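Local coordinates for protein hydroxyethylthiazole kinase (Pyrococcus horikoshii, PDB 3HPD) that probably phosphorylates the hydroxyl group of 4-methyl-5-beta-hydroxyethylthiazole with ATP and magnesium, a step in making thiamine diphosphate, at residues M1-E6 against A213-L218; F221-E226 against E251-T256. One frame throughout, in Å; residues are numbered along the deposited sequence.

Helix 210-231 serves both contacts and illustrates how one long helix can contact both the first helix of a chain and its last one. Contact 1 sets the N-terminal helix across its earlier part; contact 2 sets the short helix 251-257 against a later turn. Their centres lie about 11 Å apart, and I5 bridges them: I5 CD1 is 3.5 Å from E251 CG, and I5 CG1 is 3.7 Å from I254 CG2. The three helices therefore pack as one cluster. Contact 1 is nearer the predicted ATP site, the side chain of T215 lying about 11 Å from those of K118 and T165, whereas contact 2 is away from the annotated sites.

Contact 1. Residues M1-E6 against A213-L218; sequences MKFIIE and ATTSAL
F3 and I4 of the N-terminal helix close around S216 of helix 210-231, a compact case of two helices meeting through a small side chain. The short segments 2-6 and 213-218 cross at -82°, close to perpendicular, and their axes approach to 9.3 Å. The small serine side chain is consistent with the close approach of the backbones, I4 CA and S216 CA being 4.9 Å apart.

The polar element is the serine hydroxyl, and it makes no hydrogen bond across the contact. S216 OG is hydrogen-bonded to K212 O, one turn back in its own helix, as T215 OG1 is to L211 O. This satisfies the buried oxygens while S216 OG still lies against its neighbours, 3.5 Å from I4 CA. The CG1 branch of I4 reaches the same oxygen at 3.7 Å, while I4 CG2 touches S216 CB.

The aromatic element is F3. Its ring CG stands between the backbone N and the carbonyl carbon (chi1 69°), a setting seldom used inside helices but found here in the first turn. It presents the ring edge-on: S216 OG lies in the ring plane, 3.7 Å from F3 CE1. Farther round the same edge, F3 CZ meets T215 CG2 at 4.1 Å, the two side chains crossing at about a right angle. F178 of strand 177-180 stacks edge-to-face with F3 and also touches T215, tying the pair to the sheet.

On other sides helix 210-231 packs against helix 193-205 and against strands 161-165, 169-172 and 177-180. The arrangement belongs to the ribokinase-like alpha/beta fold of the thiazole kinases, where helices cover a central sheet; here the N-terminal helix lies across one of those covering helices.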
ATOM      1  N   MET A   1      14.523  -1.006  30.391  1.00 41.46           N
ATOM      2  CA  MET A   1      14.931  -2.368  30.825  1.00 40.98           C
ATOM      3  C   MET A   1      16.123  -2.766  29.947  1.00 39.39           C
ATOM      4  O   MET A   1      16.068  -2.649  28.724  1.00 38.87           O
ATOM      5  CB  MET A   1      13.744  -3.317  30.646  1.00 42.95           C
ATOM      6  CG  MET A   1      13.645  -4.427  31.672  1.00 45.51           C
ATOM      7  SD  MET A   1      11.936  -4.969  31.884  1.00 48.98           S
ATOM      8  CE  MET A   1      11.726  -4.799  33.651  1.00 47.50           C
ATOM      9  N   LYS A   2      17.201  -3.221  30.581  1.00 36.56           N
ATOM     10  CA  LYS A   2      18.442  -3.594  29.896  1.00 33.05           C
ATOM     11  C   LYS A   2      18.386  -4.529  28.678  1.00 29.25           C
ATOM     12  O   LYS A   2      19.050  -4.264  27.672  1.00 27.51           O
ATOM     13  CB  LYS A   2      19.430  -4.155  30.929  1.00 34.76           C
ATOM     14  CG  LYS A   2      20.773  -4.616  30.376  1.00 36.64           C
ATOM     15  CD  LYS A   2      21.674  -5.121  31.502  1.00 38.98           C
ATOM     16  CE  LYS A   2      22.153  -3.974  32.386  1.00 39.41           C
ATOM     17  NZ  LYS A   2      22.558  -4.428  33.746  1.00 41.23           N
ATOM     18  N   PHE A   3      17.620  -5.615  28.753  1.00 26.08           N
ATOM     19  CA  PHE A   3      17.557  -6.537  27.620  1.00 22.37           C
ATOM     20  C   PHE A   3      16.909  -5.917  26.387  1.00 20.28           C
ATOM     21  O   PHE A   3      17.078  -6.419  25.274  1.00 17.31           O
ATOM     22  CB  PHE A   3      16.836  -7.841  28.007  1.00 23.63           C
ATOM     23  CG  PHE A   3      15.357  -7.689  28.263  1.00 23.53           C
ATOM     24  CD1 PHE A   3      14.468  -7.468  27.213  1.00 23.76           C
ATOM     25  CD2 PHE A   3      14.849  -7.812  29.551  1.00 24.66           C
ATOM     26  CE1 PHE A   3      13.097  -7.365  27.446  1.00 22.16           C
ATOM     27  CE2 PHE A   3      13.480  -7.711  29.796  1.00 24.26           C
ATOM     28  CZ  PHE A   3      12.602  -7.491  28.737  1.00 25.58           C
ATOM     29  N   ILE A   4      16.175  -4.826  26.587  1.00 18.38           N
ATOM     30  CA  ILE A   4      15.510  -4.139  25.480  1.00 18.35           C
ATOM     31  C   ILE A   4      16.538  -3.340  24.688  1.00 18.06           C
ATOM     32  O   ILE A   4      16.556  -3.377  23.457  1.00 17.01           O
ATOM     33  CB  ILE A   4      14.419  -3.170  25.989  1.00 18.19           C
ATOM     34  CG1 ILE A   4      13.356  -3.948  26.767  1.00 18.93           C
ATOM     35  CG2 ILE A   4      13.783  -2.437  24.811  1.00 16.94           C
ATOM     36  CD1 ILE A   4      12.275  -3.078  27.372  1.00 20.36           C
ATOM     37  N   ILE A   5      17.389  -2.613  25.404  1.00 18.16           N
ATOM     38  CA  ILE A   5      18.434  -1.815  24.777  1.00 19.13           C
ATOM     39  C   ILE A   5      19.379  -2.740  24.018  1.00 18.49           C
ATOM     40  O   ILE A   5      19.782  -2.452  22.892  1.00 18.01           O
ATOM     41  CB  ILE A   5      19.234  -1.016  25.837  1.00 20.54           C
ATOM     42  CG1 ILE A   5      18.364   0.118  26.389  1.00 21.23           C
ATOM     43  CG2 ILE A   5      20.523  -0.475  25.232  1.00 21.62           C
ATOM     44  CD1 ILE A   5      18.992   0.883  27.543  1.00 22.94           C
ATOM     45  N   GLU A   6      19.716  -3.866  24.633  1.00 19.10           N
ATOM     46  CA  GLU A   6      20.611  -4.820  24.000  1.00 19.87           C
ATOM     47  C   GLU A   6      19.979  -5.504  22.792  1.00 18.65           C
ATOM     48  O   GLU A   6      20.658  -5.773  21.802  1.00 17.33           O
ATOM     49  CB  GLU A   6      21.078  -5.858  25.021  1.00 23.51           C
ATOM     50  CG  GLU A   6      22.010  -5.273  26.079  1.00 28.40           C
ATOM     51  CD  GLU A   6      23.181  -4.518  25.465  1.00 32.32           C
ATOM     52  OE1 GLU A   6      23.914  -5.116  24.649  1.00 34.95           O
ATOM     53  OE2 GLU A   6      23.369  -3.327  25.794  1.00 34.31           O
ATOM     54  N   ALA A 213      11.913 -10.636  23.151  1.00 14.25           N
ATOM     55  CA  ALA A 213      11.793 -10.067  21.809  1.00 14.79           C
ATOM     56  C   ALA A 213      10.481  -9.303  21.650  1.00 14.53           C
ATOM     57  O   ALA A 213      10.464  -8.160  21.188  1.00 15.22           O
ATOM     58  CB  ALA A 213      11.881 -11.176  20.763  1.00 14.15           C
ATOM     59  N   THR A 214       9.381  -9.943  22.035  1.00 13.48           N
ATOM     60  CA  THR A 214       8.066  -9.327  21.922  1.00 13.92           C
ATOM     61  C   THR A 214       7.944  -8.117  22.848  1.00 13.91           C
ATOM     62  O   THR A 214       7.409  -7.079  22.454  1.00 12.52           O
ATOM     63  CB  THR A 214       6.955 -10.346  22.245  1.00 12.34           C
ATOM     64  OG1 THR A 214       7.159 -11.533  21.467  1.00 11.83           O
ATOM     65  CG2 THR A 214       5.585  -9.768  21.906  1.00 13.21           C
ATOM     66  N   THR A 215       8.443  -8.248  24.075  1.00 13.31           N
ATOM     67  CA  THR A 215       8.393  -7.142  25.028  1.00 13.70           C
ATOM     68  C   THR A 215       9.194  -5.971  24.464  1.00 12.56           C
ATOM     69  O   THR A 215       8.768  -4.820  24.547  1.00 11.97           O
ATOM     70  CB  THR A 215       8.992  -7.537  26.406  1.00 13.44           C
ATOM     71  OG1 THR A 215       8.245  -8.625  26.965  1.00 13.82           O
ATOM     72  CG2 THR A 215       8.946  -6.358  27.365  1.00 14.60           C
ATOM     73  N   SER A 216      10.356  -6.268  23.886  1.00 12.26           N
ATOM     74  CA  SER A 216      11.200  -5.223  23.312  1.00 12.13           C
ATOM     75  C   SER A 216      10.499  -4.517  22.154  1.00 12.56           C
ATOM     76  O   SER A 216      10.611  -3.302  21.997  1.00 10.74           O
ATOM     77  CB  SER A 216      12.524  -5.811  22.818  1.00 13.64           C
ATOM     78  OG  SER A 216      13.273  -6.350  23.892  1.00 14.52           O
ATOM     79  N   ALA A 217       9.782  -5.285  21.342  1.00 10.90           N
ATOM     80  CA  ALA A 217       9.075  -4.721  20.195  1.00 11.81           C
ATOM     81  C   ALA A 217       7.983  -3.758  20.647  1.00 11.61           C
ATOM     82  O   ALA A 217       7.815  -2.681  20.077  1.00 10.61           O
ATOM     83  CB  ALA A 217       8.469  -5.836  19.355  1.00 10.39           C
ATOM     84  N   LEU A 218       7.248  -4.151  21.683  1.00 10.86           N
ATOM     85  CA  LEU A 218       6.165  -3.328  22.207  1.00 11.86           C
ATOM     86  C   LEU A 218       6.669  -2.042  22.848  1.00 12.13           C
ATOM     87  O   LEU A 218       6.059  -0.986  22.688  1.00 12.24           O
ATOM     88  CB  LEU A 218       5.335  -4.138  23.208  1.00 10.94           C
ATOM     89  CG  LEU A 218       4.442  -5.196  22.552  1.00 11.18           C
ATOM     90  CD1 LEU A 218       4.090  -6.286  23.550  1.00 14.42           C
ATOM     91  CD2 LEU A 218       3.187  -4.529  22.000  1.00 13.40           C
TER

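Contact 2. Residues F221-E226 against E251-T256; sequences FGIAAE and ENVIRT
N252 O, on the helix turn that brings V253 and I254 to I223, is gripped twice by one residue. T256 N and T256 OG1 reach it from opposite faces of its plane, and the hydroxyl bond is the shorter, T256 OG1 to N252 O being 2.8 Å. That donor is tilted 28° from the carbonyl plane. On the same helix R255 NH2 forms a salt bridge with E251 OE2 at 2.7 Å. The bond is nearly straight (164° at the hydrogen), lies close to the guanidinium plane and uses the anti side of the carboxylate. K9 of helix 2-14 holds E251 OE1, so the carboxylate has a cation at each oxygen, which would probably stabilise its negative charge.

The contact itself is apolar and narrow, an example of one branched side chain spanning two neighbours. I223 CG2 meets V253 CG1 at 3.7 Å as the side chains slide past each other in opposite directions. The other branch of I223 is extended (chi2 179°), carrying CD1 to within 4.0 Å of I254 CA.

Around these three side chains, I249 touches both I223 and I254, and Y257 touches I223 and E226. L8 of helix 2-14 also packs on I254. F221 packs on helix 193-205, so helix 210-231 meets that helix through F221 and helix 251-257 through I223.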
ATOM      1  N   PHE A 221       8.160   0.239  19.911  1.00 10.87           N
ATOM      2  CA  PHE A 221       7.102   0.839  19.101  1.00 10.83           C
ATOM      3  C   PHE A 221       6.259   1.812  19.917  1.00 10.71           C
ATOM      4  O   PHE A 221       5.831   2.855  19.415  1.00  9.47           O
ATOM      5  CB  PHE A 221       6.198  -0.245  18.511  1.00 10.21           C
ATOM      6  CG  PHE A 221       5.193   0.281  17.526  1.00 11.54           C
ATOM      7  CD1 PHE A 221       5.591   0.661  16.249  1.00 13.06           C
ATOM      8  CD2 PHE A 221       3.857   0.424  17.885  1.00 13.28           C
ATOM      9  CE1 PHE A 221       4.669   1.174  15.335  1.00 14.82           C
ATOM     10  CE2 PHE A 221       2.924   0.936  16.979  1.00 13.17           C
ATOM     11  CZ  PHE A 221       3.333   1.313  15.704  1.00 12.37           C
ATOM     12  N   GLY A 222       6.013   1.458  21.176  1.00 10.90           N
ATOM     13  CA  GLY A 222       5.226   2.314  22.046  1.00 11.26           C
ATOM     14  C   GLY A 222       5.900   3.656  22.257  1.00  9.89           C
ATOM     15  O   GLY A 222       5.243   4.699  22.279  1.00 10.88           O
ATOM     16  N   ILE A 223       7.217   3.629  22.424  1.00 11.14           N
ATOM     17  CA  ILE A 223       7.989   4.853  22.610  1.00 10.99           C
ATOM     18  C   ILE A 223       7.984   5.661  21.312  1.00 11.65           C
ATOM     19  O   ILE A 223       7.876   6.889  21.336  1.00 10.97           O
ATOM     20  CB  ILE A 223       9.454   4.542  23.006  1.00 11.55           C
ATOM     21  CG1 ILE A 223       9.482   3.878  24.389  1.00 11.36           C
ATOM     22  CG2 ILE A 223      10.281   5.833  23.003  1.00 12.21           C
ATOM     23  CD1 ILE A 223      10.879   3.498  24.873  1.00 13.22           C
ATOM     24  N   ALA A 224       8.105   4.972  20.180  1.00 11.09           N
ATOM     25  CA  ALA A 224       8.103   5.658  18.891  1.00 10.55           C
ATOM     26  C   ALA A 224       6.781   6.398  18.725  1.00 10.03           C
ATOM     27  O   ALA A 224       6.740   7.508  18.186  1.00 10.88           O
ATOM     28  CB  ALA A 224       8.298   4.651  17.747  1.00 11.08           C
ATOM     29  N   ALA A 225       5.702   5.781  19.202  1.00 10.49           N
ATOM     30  CA  ALA A 225       4.376   6.383  19.115  1.00 10.71           C
ATOM     31  C   ALA A 225       4.309   7.659  19.959  1.00 10.97           C
ATOM     32  O   ALA A 225       3.764   8.676  19.527  1.00 11.68           O
ATOM     33  CB  ALA A 225       3.320   5.382  19.580  1.00 10.26           C
ATOM     34  N   GLU A 226       4.865   7.602  21.166  1.00 10.79           N
ATOM     35  CA  GLU A 226       4.875   8.764  22.046  1.00 10.03           C
ATOM     36  C   GLU A 226       5.691   9.891  21.420  1.00 10.71           C
ATOM     37  O   GLU A 226       5.267  11.045  21.421  1.00 10.09           O
ATOM     38  CB  GLU A 226       5.463   8.388  23.410  1.00 10.24           C
ATOM     39  CG  GLU A 226       4.564   7.470  24.226  1.00 12.92           C
ATOM     40  CD  GLU A 226       5.248   6.931  25.469  1.00 13.76           C
ATOM     41  OE1 GLU A 226       5.950   7.710  26.145  1.00 15.10           O
ATOM     42  OE2 GLU A 226       5.071   5.730  25.774  1.00 15.20           O
ATOM     43  N   GLU A 251      19.558   4.113  22.759  1.00 15.12           N
ATOM     44  CA  GLU A 251      19.697   3.799  24.175  1.00 16.54           C
ATOM     45  C   GLU A 251      19.172   4.885  25.106  1.00 15.99           C
ATOM     46  O   GLU A 251      18.435   4.596  26.043  1.00 16.74           O
ATOM     47  CB  GLU A 251      21.158   3.517  24.521  1.00 19.42           C
ATOM     48  CG  GLU A 251      21.345   2.997  25.934  1.00 24.16           C
ATOM     49  CD  GLU A 251      22.784   2.653  26.239  1.00 28.75           C
ATOM     50  OE1 GLU A 251      23.464   2.117  25.338  1.00 30.90           O
ATOM     51  OE2 GLU A 251      23.234   2.902  27.379  1.00 31.83           O
ATOM     52  N   ASN A 252      19.550   6.133  24.853  1.00 16.86           N
ATOM     53  CA  ASN A 252      19.114   7.233  25.709  1.00 17.35           C
ATOM     54  C   ASN A 252      17.600   7.390  25.723  1.00 16.36           C
ATOM     55  O   ASN A 252      17.003   7.596  26.778  1.00 16.56           O
ATOM     56  CB  ASN A 252      19.752   8.551  25.263  1.00 20.12           C
ATOM     57  CG  ASN A 252      19.502   9.677  26.254  1.00 24.18           C
ATOM     58  OD1 ASN A 252      20.067   9.693  27.347  1.00 27.85           O
ATOM     59  ND2 ASN A 252      18.643  10.614  25.881  1.00 26.02           N
ATOM     60  N   VAL A 253      16.978   7.300  24.551  1.00 15.76           N
ATOM     61  CA  VAL A 253      15.527   7.442  24.461  1.00 13.88           C
ATOM     62  C   VAL A 253      14.825   6.319  25.219  1.00 13.67           C
ATOM     63  O   VAL A 253      13.855   6.557  25.936  1.00 14.30           O
ATOM     64  CB  VAL A 253      15.059   7.448  22.988  1.00 13.78           C
ATOM     65  CG1 VAL A 253      13.543   7.635  22.918  1.00 13.30           C
ATOM     66  CG2 VAL A 253      15.764   8.561  22.234  1.00 13.46           C
ATOM     67  N   ILE A 254      15.320   5.095  25.074  1.00 13.23           N
ATOM     68  CA  ILE A 254      14.725   3.960  25.771  1.00 13.70           C
ATOM     69  C   ILE A 254      14.881   4.148  27.279  1.00 14.06           C
ATOM     70  O   ILE A 254      13.945   3.931  28.045  1.00 13.66           O
ATOM     71  CB  ILE A 254      15.393   2.636  25.346  1.00 13.83           C
ATOM     72  CG1 ILE A 254      15.047   2.334  23.886  1.00 15.70           C
ATOM     73  CG2 ILE A 254      14.941   1.498  26.255  1.00 14.33           C
ATOM     74  CD1 ILE A 254      15.730   1.104  23.326  1.00 18.74           C
ATOM     75  N   ARG A 255      16.070   4.569  27.696  1.00 15.55           N
ATOM     76  CA  ARG A 255      16.354   4.791  29.110  1.00 17.66           C
ATOM     77  C   ARG A 255      15.425   5.831  29.730  1.00 17.92           C
ATOM     78  O   ARG A 255      14.950   5.661  30.855  1.00 17.68           O
ATOM     79  CB  ARG A 255      17.808   5.240  29.281  1.00 20.40           C
ATOM     80  CG  ARG A 255      18.119   5.897  30.614  1.00 26.33           C
ATOM     81  CD  ARG A 255      19.618   6.091  30.758  1.00 29.15           C
ATOM     82  NE  ARG A 255      20.301   4.815  30.582  1.00 31.48           N
ATOM     83  CZ  ARG A 255      21.214   4.572  29.649  1.00 32.66           C
ATOM     84  NH1 ARG A 255      21.573   5.524  28.796  1.00 33.11           N
ATOM     85  NH2 ARG A 255      21.755   3.365  29.558  1.00 33.64           N
ATOM     86  N   THR A 256      15.166   6.901  28.988  1.00 16.61           N
ATOM     87  CA  THR A 256      14.322   7.983  29.471  1.00 15.97           C
ATOM     88  C   THR A 256      12.812   7.829  29.254  1.00 16.92           C
ATOM     89  O   THR A 256      12.027   8.422  29.994  1.00 15.36           O
ATOM     90  CB  THR A 256      14.768   9.332  28.860  1.00 16.81           C
ATOM     91  OG1 THR A 256      14.828   9.218  27.434  1.00 18.21           O
ATOM     92  CG2 THR A 256      16.143   9.726  29.383  1.00 17.38           C
TER